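PDB 7A56: envelopment polyprotein from Bovine Schmallenberg virus BH80/Germany/2011, which supplies the glycoprotein Gc, a class II membrane fusion protein captured here in its postfusion conformation, which probably merges the viral and host membranes during entry. Local coordinates for residues Ile53-Thr58 with Ala349-Ala354; Phe43-Leu49 with His208-Ser213; Ala81-Ala87 with Ile103-Val109. All blocks are in the same frame, centred on the assembly; numbering follows the deposited sequence.

How the contacts relate
From the N terminus, F43-L49 comes first and pairs with H208-S213, so contact 2 closes a long loop. Soon afterwards I53-T58 opens a second one, closed by A349-A354 in contact 1; the two loops cross, since their segments alternate. Contact 3 is local, joining A81-A87 to I103-V109 across a hairpin that lies within both loops. It also touches both neighbours: Y56 N probably hydrogen-bonds to S86 O, and L46 and L49 pack on R107. Strand 98-134 is flanked by 86-92 and 197-206; contact 1 reaches this system through 346-350 beside 86-92, contact 2 through 209-214 beside 197-206.

Contact 1 (Ile53-Thr58 with Ala349-Ala354); sequences IPQYKT and AYSTQA
T352 donates its backbone N-H to the carbonyl oxygen of P54, with T352 N 2.9 Å from P54 O, in the one direct hydrogen bond between I53-T58 and A349-A354. The donor sits almost on the extension of the carbonyl bond. The same oxygen receives the CA-H of S351 and a hydrogen from a water that also bonds T352 OG1. The ring of the same proline, which is buried, meets the aromatic ring of Y350 at a slant, P54 CG lying 3.7 Å from Y350 CE2. The bond to CB of Y350 points away from I53-T58, but CG is held between the backbone N and the carbonyl carbon (chi1 73°), which swings the ring back to the proline and against S101 and I103 of strand 98-134. S351 CB presses on the backbone of Q55, 3.5 Å from Q55 C. K57 runs its chain alongside A349: with CG opposite the backbone N (chi1 177°), K57 CG comes within 3.7 Å of A349 CB. The chain then bends at its last two torsions, and the ammonium reaches a water that also binds A349 O. Q55 sends an extended chain the other way, laying Q55 NE2 3.6 Å from A354 CB; its OE1 accepts from S386 N, while NE2 and A354 N donate to a shared water. Y56 and T58 turn from A349-A354 and hydrogen-bond Q231 and D229 of the second subunit. Two more waters join I53 O to T352 O, and Q55 O to S351 OG. With five bridging waters for one direct bond, the polar groups of the two segments are matched largely through ordered water, and much of the apolar packing comes from P54 on Y350 and the lysine methylenes on A349.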
loop_
_atom_site.group_PDB
_atom_site.type_symbol
_atom_site.label_atom_id
_atom_site.label_comp_id
_atom_site.label_asym_id
_atom_site.label_seq_id
_atom_site.Cartn_x
_atom_site.Cartn_y
_atom_site.Cartn_z
ATOM N N ILE A 53 -29.419 16.030 -5.912
ATOM C CA ILE A 53 -30.224 16.189 -4.698
ATOM C C ILE A 53 -29.364 15.687 -3.533
ATOM O O ILE A 53 -29.040 14.483 -3.474
ATOM C CB ILE A 53 -31.544 15.414 -4.807
ATOM C CG1 ILE A 53 -32.346 15.881 -6.041
ATOM C CG2 ILE A 53 -32.373 15.645 -3.504
ATOM C CD1 ILE A 53 -33.568 15.065 -6.314
ATOM N N PRO A 54 -28.922 16.568 -2.645
ATOM C CA PRO A 54 -27.830 16.214 -1.715
ATOM C C PRO A 54 -28.217 15.165 -0.667
ATOM O O PRO A 54 -29.263 15.238 -0.037
ATOM C CB PRO A 54 -27.462 17.549 -1.061
ATOM C CG PRO A 54 -28.618 18.472 -1.327
ATOM C CD PRO A 54 -29.256 18.001 -2.609
ATOM N N GLN A 55 -27.328 14.188 -0.478
ATOM C CA GLN A 55 -27.523 13.122 0.505
ATOM C C GLN A 55 -26.830 13.393 1.827
ATOM O O GLN A 55 -27.117 12.695 2.808
ATOM C CB GLN A 55 -26.929 11.785 -0.030
ATOM C CG GLN A 55 -27.723 11.169 -1.182
ATOM C CD GLN A 55 -26.890 10.157 -1.899
ATOM O OE1 GLN A 55 -25.904 10.527 -2.542
ATOM N NE2 GLN A 55 -27.217 8.863 -1.757
ATOM N N TYR A 56 -25.836 14.282 1.839
ATOM C CA TYR A 56 -24.931 14.424 2.969
ATOM C C TYR A 56 -25.281 15.673 3.798
ATOM O O TYR A 56 -25.477 16.767 3.253
ATOM C CB TYR A 56 -23.485 14.485 2.470
ATOM C CG TYR A 56 -22.446 14.402 3.575
ATOM C CD1 TYR A 56 -22.036 13.151 4.086
ATOM C CD2 TYR A 56 -21.945 15.561 4.171
ATOM C CE1 TYR A 56 -21.111 13.067 5.107
ATOM C CE2 TYR A 56 -20.992 15.500 5.213
ATOM C CZ TYR A 56 -20.582 14.260 5.671
ATOM O OH TYR A 56 -19.660 14.160 6.670
ATOM N N LYS A 57 -25.387 15.487 5.112
ATOM C CA LYS A 57 -25.513 16.586 6.061
ATOM C C LYS A 57 -24.718 16.262 7.321
ATOM O O LYS A 57 -24.876 15.164 7.881
ATOM C CB LYS A 57 -26.988 16.803 6.427
ATOM C CG LYS A 57 -27.166 17.872 7.447
ATOM C CD LYS A 57 -28.642 18.128 7.604
ATOM C CE LYS A 57 -29.148 17.548 8.877
ATOM N NZ LYS A 57 -29.379 18.671 9.833
ATOM N N THR A 58 -23.883 17.199 7.776
ATOM C CA THR A 58 -23.209 17.032 9.066
ATOM C C THR A 58 -23.290 18.343 9.843
ATOM O O THR A 58 -24.086 19.226 9.524
ATOM C CB THR A 58 -21.757 16.552 8.890
ATOM O OG1 THR A 58 -21.237 16.195 10.176
ATOM C CG2 THR A 58 -20.849 17.636 8.230
ATOM N N ALA A 349 -27.968 23.546 7.049
ATOM C CA ALA A 349 -27.720 22.372 6.210
ATOM C C ALA A 349 -29.003 21.575 5.998
ATOM O O ALA A 349 -29.913 21.582 6.840
ATOM C CB ALA A 349 -26.657 21.488 6.867
ATOM N N TYR A 350 -29.055 20.838 4.883
ATOM C CA TYR A 350 -30.149 19.904 4.653
ATOM C C TYR A 350 -29.663 18.782 3.740
ATOM O O TYR A 350 -28.611 18.886 3.080
ATOM C CB TYR A 350 -31.404 20.583 4.048
ATOM C CG TYR A 350 -31.225 20.956 2.598
ATOM C CD1 TYR A 350 -30.668 22.235 2.240
ATOM C CD2 TYR A 350 -31.573 20.048 1.583
ATOM C CE1 TYR A 350 -30.472 22.563 0.904
ATOM C CE2 TYR A 350 -31.381 20.345 0.263
ATOM C CZ TYR A 350 -30.816 21.584 -0.081
ATOM O OH TYR A 350 -30.623 21.848 -1.412
ATOM N N SER A 351 -30.433 17.691 3.742
ATOM C CA SER A 351 -30.163 16.554 2.863
ATOM C C SER A 351 -31.458 15.773 2.706
ATOM O O SER A 351 -32.451 16.030 3.396
ATOM C CB SER A 351 -29.056 15.658 3.410
ATOM O OG SER A 351 -29.533 14.996 4.561
ATOM N N THR A 352 -31.429 14.810 1.790
ATOM C CA THR A 352 -32.584 14.005 1.459
ATOM C C THR A 352 -32.055 12.650 1.080
ATOM O O THR A 352 -31.032 12.563 0.403
ATOM C CB THR A 352 -33.347 14.604 0.285
ATOM O OG1 THR A 352 -33.736 15.925 0.647
ATOM C CG2 THR A 352 -34.549 13.767 -0.073
ATOM N N GLN A 353 -32.718 11.598 1.526
ATOM C CA GLN A 353 -32.264 10.288 1.072
ATOM C C GLN A 353 -32.591 10.083 -0.401
ATOM O O GLN A 353 -33.699 10.391 -0.849
ATOM C CB GLN A 353 -32.900 9.193 1.904
ATOM C CG GLN A 353 -32.040 8.831 3.073
ATOM C CD GLN A 353 -31.966 7.336 3.279
ATOM O OE1 GLN A 353 -32.614 6.552 2.556
ATOM N NE2 GLN A 353 -31.165 6.921 4.264
ATOM N N ALA A 354 -31.626 9.533 -1.148
ATOM C CA ALA A 354 -31.864 9.251 -2.560
ATOM C C ALA A 354 -32.936 8.163 -2.744
ATOM O O ALA A 354 -33.112 7.286 -1.904
ATOM C CB ALA A 354 -30.544 8.833 -3.231
HETATM O O HOH W 1 -30.884 12.628 -2.464
HETATM O O HOH W 2 -31.674 17.051 -0.507
HETATM O O HOH W 3 -29.245 8.471 0.514
HETATM O O HOH W 4 -27.964 13.009 5.443
HETATM O O HOH W 5 -30.160 21.537 9.697
#

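Contact 2 (Phe43-Leu49 with His208-Ser213); sequences FKPLKNL and HESFCS
K44-L46 and E209-S213 pair as antiparallel strands whose axes approach to 4.5 Å and run 141° apart, with K44 opposite C212 and L46 opposite S210 as hydrogen-bonded pairs. Both pairs exchange two bonds, among them K44 N to C212 O at 2.8 Å, while P45 and F211 form the non-hydrogen-bonded pair between them. On the face of P45 and F211, proline CB meets the phenyl ring at a slant, P45 CB to F211 CE1 3.9 Å, and helix 23-40 packs on F211 through A35, L38 and T39. F43 places its ring edge, not a face, toward the backbone, F43 CD2 being 3.6 Å from F211 O. The other face carries L46 and C212: both methyls of the leucine embrace the sulfur, L46 CD2 lying 3.8 Å from C212 SG, and L49 CD1 covers S210 CB. At the K47 end of the pairing, the lysine curls back through three bent torsions to cross an extended E209 obliquely, closing a salt bridge of 2.9 Å from K47 NZ to E209 OE2. A short outer strand is thus added to the antiparallel hairpin 197-206/209-214, whose own two strands are stapled by the cross-strand disulfide C203-C212.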
loop_
_atom_site.group_PDB
_atom_site.type_symbol
_atom_site.label_atom_id
_atom_site.label_comp_id
_atom_site.label_asym_id
_atom_site.label_seq_id
_atom_site.Cartn_x
_atom_site.Cartn_y
_atom_site.Cartn_z
ATOM N N PHE A 43 -14.074 29.694 -11.739
ATOM C CA PHE A 43 -14.943 28.519 -11.750
ATOM C C PHE A 43 -15.573 28.428 -13.130
ATOM O O PHE A 43 -15.879 29.448 -13.754
ATOM C CB PHE A 43 -16.074 28.626 -10.698
ATOM C CG PHE A 43 -15.627 28.445 -9.259
ATOM C CD1 PHE A 43 -14.873 29.417 -8.623
ATOM C CD2 PHE A 43 -16.025 27.338 -8.532
ATOM C CE1 PHE A 43 -14.467 29.259 -7.312
ATOM C CE2 PHE A 43 -15.628 27.162 -7.204
ATOM C CZ PHE A 43 -14.861 28.125 -6.593
ATOM N N LYS A 44 -15.774 27.188 -13.616
ATOM C CA LYS A 44 -16.327 26.967 -14.951
ATOM C C LYS A 44 -17.844 26.776 -14.867
ATOM O O LYS A 44 -18.291 25.893 -14.119
ATOM C CB LYS A 44 -15.697 25.697 -15.519
ATOM C CG LYS A 44 -14.209 25.894 -15.742
ATOM C CD LYS A 44 -13.504 24.608 -16.080
ATOM C CE LYS A 44 -12.158 24.899 -16.721
ATOM N NZ LYS A 44 -11.830 23.881 -17.773
ATOM N N PRO A 45 -18.664 27.480 -15.659
ATOM C CA PRO A 45 -20.129 27.255 -15.585
ATOM C C PRO A 45 -20.550 26.012 -16.374
ATOM O O PRO A 45 -20.146 25.819 -17.534
ATOM C CB PRO A 45 -20.735 28.537 -16.188
ATOM C CG PRO A 45 -19.609 29.411 -16.518
ATOM C CD PRO A 45 -18.366 28.579 -16.599
ATOM N N LEU A 46 -21.290 25.123 -15.707
ATOM C CA LEU A 46 -21.831 23.903 -16.337
ATOM C C LEU A 46 -23.363 23.997 -16.361
ATOM O O LEU A 46 -23.997 24.500 -15.415
ATOM C CB LEU A 46 -21.403 22.601 -15.624
ATOM C CG LEU A 46 -20.059 21.984 -16.066
ATOM C CD1 LEU A 46 -18.995 23.001 -15.745
ATOM C CD2 LEU A 46 -19.808 20.732 -15.248
ATOM N N LYS A 47 -23.955 23.541 -17.464
ATOM C CA LYS A 47 -25.394 23.704 -17.630
ATOM C C LYS A 47 -25.990 22.347 -18.000
ATOM O O LYS A 47 -25.309 21.470 -18.545
ATOM C CB LYS A 47 -25.722 24.806 -18.689
ATOM C CG LYS A 47 -25.749 26.285 -18.057
ATOM C CD LYS A 47 -26.824 27.205 -18.664
ATOM C CE LYS A 47 -27.619 28.045 -17.631
ATOM N NZ LYS A 47 -26.943 29.348 -17.270
ATOM N N ASN A 48 -27.298 22.198 -17.749
ATOM C CA ASN A 48 -28.040 20.997 -18.141
ATOM C C ASN A 48 -27.445 19.732 -17.524
ATOM O O ASN A 48 -27.366 18.685 -18.179
ATOM C CB ASN A 48 -28.124 20.843 -19.664
ATOM C CG ASN A 48 -29.344 20.056 -20.070
ATOM O OD1 ASN A 48 -30.384 20.181 -19.425
ATOM N ND2 ASN A 48 -29.225 19.218 -21.098
ATOM N N LEU A 49 -27.004 19.831 -16.269
ATOM C CA LEU A 49 -26.526 18.641 -15.587
ATOM C C LEU A 49 -27.697 17.773 -15.114
ATOM O O LEU A 49 -28.801 18.265 -14.944
ATOM C CB LEU A 49 -25.639 19.031 -14.421
ATOM C CG LEU A 49 -24.270 19.654 -14.722
ATOM C CD1 LEU A 49 -23.433 19.915 -13.444
ATOM C CD2 LEU A 49 -23.442 18.757 -15.659
ATOM N N HIS A 208 -30.442 25.243 -11.622
ATOM C CA HIS A 208 -30.093 25.112 -13.036
ATOM C C HIS A 208 -28.760 25.741 -13.456
ATOM O O HIS A 208 -28.578 26.063 -14.642
ATOM C CB HIS A 208 -31.194 25.710 -13.916
ATOM C CG HIS A 208 -32.552 25.133 -13.659
ATOM N ND1 HIS A 208 -32.891 23.838 -14.002
ATOM C CD2 HIS A 208 -33.660 25.678 -13.096
ATOM C CE1 HIS A 208 -34.146 23.608 -13.654
ATOM N NE2 HIS A 208 -34.637 24.712 -13.110
ATOM N N GLU A 209 -27.826 25.950 -12.525
ATOM C CA GLU A 209 -26.474 26.258 -12.979
ATOM C C GLU A 209 -25.466 25.737 -11.969
ATOM O O GLU A 209 -25.664 25.859 -10.754
ATOM C CB GLU A 209 -26.287 27.770 -13.212
ATOM C CG GLU A 209 -25.087 28.067 -14.155
ATOM C CD GLU A 209 -25.158 29.460 -14.831
ATOM O OE1 GLU A 209 -25.941 30.319 -14.323
ATOM O OE2 GLU A 209 -24.427 29.663 -15.872
ATOM N N SER A 210 -24.376 25.161 -12.466
ATOM C CA SER A 210 -23.294 24.738 -11.590
ATOM C C SER A 210 -21.990 25.455 -11.961
ATOM O O SER A 210 -21.805 25.888 -13.099
ATOM C CB SER A 210 -23.096 23.193 -11.651
ATOM O OG SER A 210 -24.008 22.518 -10.783
ATOM N N PHE A 211 -21.123 25.638 -10.968
ATOM C CA PHE A 211 -19.830 26.293 -11.138
ATOM C C PHE A 211 -18.746 25.402 -10.565
ATOM O O PHE A 211 -18.711 25.150 -9.356
ATOM C CB PHE A 211 -19.845 27.674 -10.463
ATOM C CG PHE A 211 -20.869 28.590 -11.064
ATOM C CD1 PHE A 211 -20.569 29.349 -12.197
ATOM C CD2 PHE A 211 -22.163 28.639 -10.550
ATOM C CE1 PHE A 211 -21.527 30.154 -12.775
ATOM C CE2 PHE A 211 -23.122 29.471 -11.114
ATOM C CZ PHE A 211 -22.810 30.217 -12.242
ATOM N N CYS A 212 -17.855 24.912 -11.429
ATOM C CA CYS A 212 -17.019 23.785 -11.067
ATOM C C CYS A 212 -15.542 24.093 -11.236
ATOM O O CYS A 212 -15.163 24.929 -12.048
ATOM C CB CYS A 212 -17.334 22.553 -11.939
ATOM S SG CYS A 212 -19.056 22.082 -11.824
ATOM N N SER A 213 -14.719 23.388 -10.482
ATOM C CA SER A 213 -13.274 23.510 -10.683
ATOM C C SER A 213 -12.571 22.285 -10.123
ATOM O O SER A 213 -13.014 21.700 -9.111
ATOM C CB SER A 213 -12.762 24.788 -9.972
ATOM O OG SER A 213 -11.354 24.854 -10.086
HETATM O O HOH W 6 -29.043 24.048 -16.406
#

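Contact 3 (Ala81-Ala87 with Ile103-Val109); sequences AINGLSA and IIYVRRV
V106 packs tightly into the turn formed by I82-L85: its CB and CG1 lie against the carbonyl of I82, V106 CB to I82 O being 3.4 Å. V106 N donates to L85 O at 2.8 Å and V106 O accepts from G84 N; both donors lie near the extension of the carbonyl bond, though the bond from G84 is bent at its hydrogen (141°). V109 closes the far side of this buried patch, V109 CG2 lying 3.6 Å from N83 N. The turn is type II, and G84 occupies its third position with a positive phi (90°), the usual place for glycine. It leads into a beta hairpin of strands 86-92 and 98-134, where A87 and I104 form a hydrogen-bonded pair and S86 and Y105 a non-hydrogen-bonded one; S86 CB also meets I103 CG2 at 3.6 Å. Beyond V106 the strand is irregular: R107 and R108 both face E201 in a classic bulge. N83, with CG opposite the backbone N (chi1 -173°), meets the strand just after it, offering an in-plane OD1 lone pair to V109 N at 2.9 Å. Toward A81-A87 the partly exposed arginines contribute little: R108 forms salt bridges with D199 and E201, while R107 NH1 bonds weakly to Y105 OH.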
loop_
_atom_site.group_PDB
_atom_site.type_symbol
_atom_site.label_atom_id
_atom_site.label_comp_id
_atom_site.label_asym_id
_atom_site.label_seq_id
_atom_site.Cartn_x
_atom_site.Cartn_y
_atom_site.Cartn_z
ATOM N N ALA A 81 -14.507 13.825 0.359
ATOM C CA ALA A 81 -14.153 13.894 -1.061
ATOM C C ALA A 81 -14.509 12.535 -1.651
ATOM O O ALA A 81 -13.655 11.659 -1.793
ATOM C CB ALA A 81 -12.678 14.235 -1.257
ATOM N N ILE A 82 -15.807 12.353 -1.957
ATOM C CA ILE A 82 -16.347 11.088 -2.457
ATOM C C ILE A 82 -17.063 11.360 -3.769
ATOM O O ILE A 82 -17.876 12.270 -3.856
ATOM C CB ILE A 82 -17.297 10.414 -1.437
ATOM C CG1 ILE A 82 -16.467 9.860 -0.289
ATOM C CG2 ILE A 82 -18.146 9.282 -2.119
ATOM C CD1 ILE A 82 -17.296 9.299 0.911
ATOM N N ASN A 83 -16.754 10.572 -4.796
ATOM C CA ASN A 83 -17.347 10.800 -6.124
ATOM C C ASN A 83 -18.886 10.776 -6.119
ATOM O O ASN A 83 -19.505 9.774 -5.755
ATOM C CB ASN A 83 -16.792 9.727 -7.075
ATOM C CG ASN A 83 -17.217 9.970 -8.503
ATOM O OD1 ASN A 83 -16.693 10.834 -9.190
ATOM N ND2 ASN A 83 -18.184 9.217 -8.939
ATOM N N GLY A 84 -19.508 11.859 -6.616
ATOM C CA GLY A 84 -20.946 11.981 -6.711
ATOM C C GLY A 84 -21.629 12.588 -5.483
ATOM O O GLY A 84 -22.809 12.911 -5.556
ATOM N N LEU A 85 -20.956 12.684 -4.358
ATOM C CA LEU A 85 -21.646 13.105 -3.121
ATOM C C LEU A 85 -21.912 14.602 -3.105
ATOM O O LEU A 85 -21.095 15.396 -3.576
ATOM C CB LEU A 85 -20.781 12.732 -1.907
ATOM C CG LEU A 85 -21.429 12.802 -0.498
ATOM C CD1 LEU A 85 -22.523 11.814 -0.365
ATOM C CD2 LEU A 85 -20.297 12.471 0.517
ATOM N N SER A 86 -23.021 15.006 -2.469
ATOM C CA SER A 86 -23.272 16.446 -2.334
ATOM C C SER A 86 -23.986 16.741 -1.016
ATOM O O SER A 86 -24.603 15.858 -0.393
ATOM C CB SER A 86 -24.082 17.028 -3.514
ATOM O OG SER A 86 -25.399 16.516 -3.676
ATOM N N ALA A 87 -23.895 18.022 -0.595
ATOM C CA ALA A 87 -24.458 18.524 0.667
ATOM C C ALA A 87 -25.278 19.766 0.366
ATOM O O ALA A 87 -24.917 20.526 -0.544
ATOM C CB ALA A 87 -23.344 18.930 1.684
ATOM N N ILE A 103 -25.718 24.043 -3.170
ATOM C CA ILE A 103 -25.297 22.651 -3.000
ATOM C C ILE A 103 -23.795 22.590 -3.240
ATOM O O ILE A 103 -23.297 23.177 -4.211
ATOM C CB ILE A 103 -26.091 21.748 -3.957
ATOM C CG1 ILE A 103 -27.562 21.660 -3.479
ATOM C CG2 ILE A 103 -25.483 20.316 -4.112
ATOM C CD1 ILE A 103 -28.504 21.145 -4.602
ATOM N N ILE A 104 -23.062 21.964 -2.321
ATOM C CA ILE A 104 -21.646 21.675 -2.532
ATOM C C ILE A 104 -21.532 20.249 -3.087
ATOM O O ILE A 104 -21.915 19.277 -2.416
ATOM C CB ILE A 104 -20.842 21.814 -1.229
ATOM C CG1 ILE A 104 -21.102 23.168 -0.521
ATOM C CG2 ILE A 104 -19.335 21.461 -1.450
ATOM C CD1 ILE A 104 -20.649 24.378 -1.386
ATOM N N TYR A 105 -21.034 20.113 -4.323
ATOM C CA TYR A 105 -21.214 18.846 -5.057
ATOM C C TYR A 105 -19.834 18.341 -5.470
ATOM O O TYR A 105 -19.110 19.050 -6.179
ATOM C CB TYR A 105 -22.165 19.090 -6.245
ATOM C CG TYR A 105 -22.116 18.065 -7.379
ATOM C CD1 TYR A 105 -22.002 16.716 -7.120
ATOM C CD2 TYR A 105 -22.219 18.470 -8.691
ATOM C CE1 TYR A 105 -21.942 15.762 -8.190
ATOM C CE2 TYR A 105 -22.174 17.563 -9.757
ATOM C CZ TYR A 105 -22.042 16.224 -9.494
ATOM O OH TYR A 105 -22.014 15.393 -10.551
ATOM N N VAL A 106 -19.471 17.125 -5.040
ATOM C CA VAL A 106 -18.153 16.533 -5.404
ATOM C C VAL A 106 -18.359 15.819 -6.744
ATOM O O VAL A 106 -18.819 14.680 -6.828
ATOM C CB VAL A 106 -17.609 15.633 -4.307
ATOM C CG1 VAL A 106 -16.147 15.121 -4.645
ATOM C CG2 VAL A 106 -17.608 16.367 -2.969
ATOM N N ARG A 107 -18.073 16.528 -7.830
ATOM C CA ARG A 107 -18.493 16.034 -9.125
ATOM C C ARG A 107 -17.621 14.872 -9.606
ATOM O O ARG A 107 -18.126 13.975 -10.262
ATOM C CB ARG A 107 -18.478 17.151 -10.157
ATOM C CG ARG A 107 -18.931 16.641 -11.549
ATOM C CD ARG A 107 -19.402 17.725 -12.451
ATOM N NE ARG A 107 -19.507 17.226 -13.816
ATOM C CZ ARG A 107 -20.537 16.565 -14.336
ATOM N NH1 ARG A 107 -21.637 16.285 -13.606
ATOM N NH2 ARG A 107 -20.449 16.185 -15.622
ATOM N N ARG A 108 -16.339 14.877 -9.289
ATOM C CA ARG A 108 -15.512 13.736 -9.716
ATOM C C ARG A 108 -14.448 13.453 -8.674
ATOM O O ARG A 108 -13.833 14.372 -8.119
ATOM C CB ARG A 108 -14.907 14.013 -11.093
ATOM C CG ARG A 108 -13.924 12.885 -11.571
ATOM C CD ARG A 108 -13.431 13.232 -13.011
ATOM N NE ARG A 108 -12.527 14.388 -12.969
ATOM C CZ ARG A 108 -12.795 15.588 -13.483
ATOM N NH1 ARG A 108 -13.942 15.804 -14.111
ATOM N NH2 ARG A 108 -11.893 16.567 -13.380
ATOM N N VAL A 109 -14.273 12.170 -8.347
ATOM C CA VAL A 109 -13.122 11.712 -7.580
ATOM C C VAL A 109 -12.642 10.438 -8.263
ATOM O O VAL A 109 -13.398 9.460 -8.341
ATOM C CB VAL A 109 -13.435 11.382 -6.119
ATOM C CG1 VAL A 109 -12.180 10.800 -5.500
ATOM C CG2 VAL A 109 -13.909 12.652 -5.294
#